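RING finger protein unkempt homolog (PDB 5ELK) binds mRNA sequence-specifically through clustered CCCH zinc fingers and represses translation, controlling the early morphology of cortical neurons during embryonic development. Local coordinates at residues Cys97-Gln102 with Cys106-Phe111. Sequence-based numbering, arbitrary orientation.
With ZN (zinc ion), chain E; nucleotides of chain B.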
# COMPACT_ATOMS: atom_id res chain seq x y z
N CYS A 97 2.20 13.52 6.29
CA CYS A 97 2.71 13.63 4.93
C CYS A 97 3.57 14.89 4.78
O CYS A 97 3.11 16.02 4.97
CB CYS A 97 1.55 13.66 3.94
SG CYS A 97 2.03 13.88 2.22
N ASN A 98 4.82 14.68 4.42
CA ASN A 98 5.79 15.76 4.34
C ASN A 98 5.52 16.71 3.18
O ASN A 98 5.67 17.92 3.31
CB ASN A 98 7.19 15.16 4.19
CG ASN A 98 8.20 15.84 5.06
OD1 ASN A 98 9.17 16.41 4.56
ND2 ASN A 98 8.01 15.77 6.37
N ASP A 99 5.10 16.16 2.05
CA ASP A 99 4.81 16.95 0.86
C ASP A 99 3.67 17.92 1.14
O ASP A 99 3.68 19.06 0.68
CB ASP A 99 4.42 16.04 -0.30
CG ASP A 99 5.49 15.02 -0.63
OD1 ASP A 99 5.52 13.95 0.03
OD2 ASP A 99 6.30 15.29 -1.54
N MET A 100 2.68 17.44 1.89
CA MET A 100 1.51 18.24 2.20
C MET A 100 1.91 19.34 3.18
O MET A 100 1.42 20.47 3.10
CB MET A 100 0.40 17.37 2.79
CG MET A 100 -0.84 18.15 3.29
SD MET A 100 -1.77 18.98 1.99
CE MET A 100 -2.63 17.61 1.21
N GLN A 101 2.82 19.01 4.09
CA GLN A 101 3.20 19.95 5.15
C GLN A 101 4.02 21.09 4.58
O GLN A 101 4.00 22.20 5.10
CB GLN A 101 3.99 19.24 6.24
CG GLN A 101 3.74 19.80 7.62
CD GLN A 101 4.57 19.11 8.69
OE1 GLN A 101 4.05 18.66 9.71
NE2 GLN A 101 5.88 19.03 8.46
N GLN A 102 4.73 20.82 3.49
CA GLN A 102 5.58 21.82 2.86
C GLN A 102 4.84 22.66 1.84
O GLN A 102 4.99 23.89 1.83
CB GLN A 102 6.74 21.14 2.16
CG GLN A 102 7.76 20.63 3.12
CD GLN A 102 8.70 19.64 2.49
OE1 GLN A 102 8.79 19.53 1.27
NE2 GLN A 102 9.40 18.89 3.32
N CYS A 106 -0.50 17.29 -2.08
CA CYS A 106 0.23 16.02 -2.21
C CYS A 106 -0.08 15.38 -3.56
O CYS A 106 -1.23 15.31 -3.96
CB CYS A 106 -0.18 15.06 -1.09
SG CYS A 106 0.60 13.45 -1.18
N PRO A 107 0.96 14.92 -4.29
CA PRO A 107 0.74 14.35 -5.63
C PRO A 107 0.06 12.98 -5.63
O PRO A 107 -0.54 12.58 -6.63
CB PRO A 107 2.16 14.25 -6.20
CG PRO A 107 3.06 14.21 -5.01
CD PRO A 107 2.39 15.04 -3.96
N ARG A 108 0.15 12.27 -4.51
CA ARG A 108 -0.41 10.94 -4.41
C ARG A 108 -1.87 11.00 -3.99
O ARG A 108 -2.59 10.01 -4.08
CB ARG A 108 0.40 10.11 -3.42
CG ARG A 108 1.90 10.20 -3.67
CD ARG A 108 2.66 9.38 -2.66
NE ARG A 108 2.78 10.06 -1.37
CZ ARG A 108 3.57 11.11 -1.16
NH1 ARG A 108 4.29 11.61 -2.14
NH2 ARG A 108 3.62 11.67 0.05
N GLY A 109 -2.28 12.18 -3.52
CA GLY A 109 -3.68 12.47 -3.26
C GLY A 109 -4.36 11.42 -2.41
O GLY A 109 -3.90 11.13 -1.31
N PRO A 110 -5.45 10.82 -2.91
CA PRO A 110 -6.22 9.86 -2.11
C PRO A 110 -5.51 8.52 -1.87
O PRO A 110 -6.07 7.67 -1.18
CB PRO A 110 -7.48 9.64 -2.94
CG PRO A 110 -7.03 9.89 -4.36
CD PRO A 110 -5.97 10.94 -4.28
N PHE A 111 -4.31 8.36 -2.41
CA PHE A 111 -3.58 7.10 -2.28
C PHE A 111 -2.26 7.32 -1.57
O PHE A 111 -1.40 6.44 -1.55
CB PHE A 111 -3.37 6.46 -3.66
CG PHE A 111 -4.65 6.15 -4.38
CD1 PHE A 111 -5.71 5.58 -3.71
CD2 PHE A 111 -4.80 6.46 -5.71
CE1 PHE A 111 -6.90 5.30 -4.36
CE2 PHE A 111 -5.98 6.18 -6.37
CZ PHE A 111 -7.03 5.60 -5.69
ZN ZN E . 0.33 13.00 1.02
P A B 4 9.79 3.52 3.96
OP1 A B 4 10.33 2.44 3.09
OP2 A B 4 10.60 4.09 5.06
O5' A B 4 9.35 4.73 3.01
C5' A B 4 8.53 4.51 1.87
C4' A B 4 8.43 5.72 0.97
O4' A B 4 7.73 6.81 1.65
C3' A B 4 9.75 6.32 0.48
O3' A B 4 9.48 6.91 -0.78
C2' A B 4 9.98 7.46 1.47
O2' A B 4 10.86 8.47 1.02
C1' A B 4 8.55 7.97 1.64
N9 A B 4 8.28 8.72 2.86
C8 A B 4 8.74 8.46 4.13
N7 A B 4 8.28 9.28 5.04
C5 A B 4 7.44 10.14 4.34
C6 A B 4 6.66 11.24 4.75
N6 A B 4 6.60 11.66 6.02
N1 A B 4 5.93 11.89 3.81
C2 A B 4 6.00 11.44 2.53
N3 A B 4 6.70 10.42 2.02
C4 A B 4 7.42 9.80 2.99
P G B 5 10.39 6.62 -2.07
OP1 G B 5 11.64 5.89 -1.68
OP2 G B 5 10.51 7.92 -2.79
O5' G B 5 9.46 5.70 -2.97
C5' G B 5 9.48 4.29 -2.85
C4' G B 5 8.26 3.66 -3.49
O4' G B 5 7.12 3.84 -2.61
C3' G B 5 7.86 4.23 -4.85
O3' G B 5 7.35 3.18 -5.68
C2' G B 5 6.72 5.18 -4.49
O2' G B 5 5.80 5.41 -5.54
C1' G B 5 6.07 4.46 -3.31
N9 G B 5 5.36 5.35 -2.39
C8 G B 5 5.92 6.31 -1.57
N7 G B 5 5.03 6.94 -0.86
C5 G B 5 3.82 6.38 -1.23
C6 G B 5 2.50 6.66 -0.79
O6 G B 5 2.13 7.50 0.03
N1 G B 5 1.55 5.87 -1.42
C2 G B 5 1.85 4.90 -2.35
N2 G B 5 0.80 4.22 -2.84
N3 G B 5 3.07 4.62 -2.77
C4 G B 5 4.00 5.39 -2.17
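Cys97 and Cys106 meet through a shared zinc ion, each thiolate sulfur SG bonded to it at 2.3 Å; Cys112 and His116 complete the site, in the last of this chain's three CCCH fingers. This is the tight part of the contact. Cysteine suits both places because its short side chain brings sulfur to the metal while the sulfur can still accept from backbone N-H groups: Cys97 SG, at the N-cap of helix 98-103, takes a weak bond from Met100 N, and Cys106 SG accepts a further bond from Arg108 N (3.6 Å). Met100's flexible, apolar chain bends at chi2 and chi3 (66° and 75°), laying CE 4.2 Å from Cys106 CB. The loose rim is exposed Pro107, its CD 4.3 Å from Asp99 CB. The RNA side is polar. There Arg108 NH2 gives Asp99 OD1 a nearly straight bond (3.0 Å), in the guanidinium plane but from above the carboxylate plane; NH1 adds a weak one. Arginine fits because, so held, it still offers NE weakly to O6 of G5 of chain B (3.0 Å). Replacing Arg108 by alanine is likely to leave Asp99 without its ionic mate and that O6 without this donor. With Asn98 N bonded to N1 of A4 of chain B and Phe111 O accepting from N1 of G5 of chain B, the chemistry is consistent with zinc fixing the backbone, and the salt bridge orienting the arginine, for reading base edges.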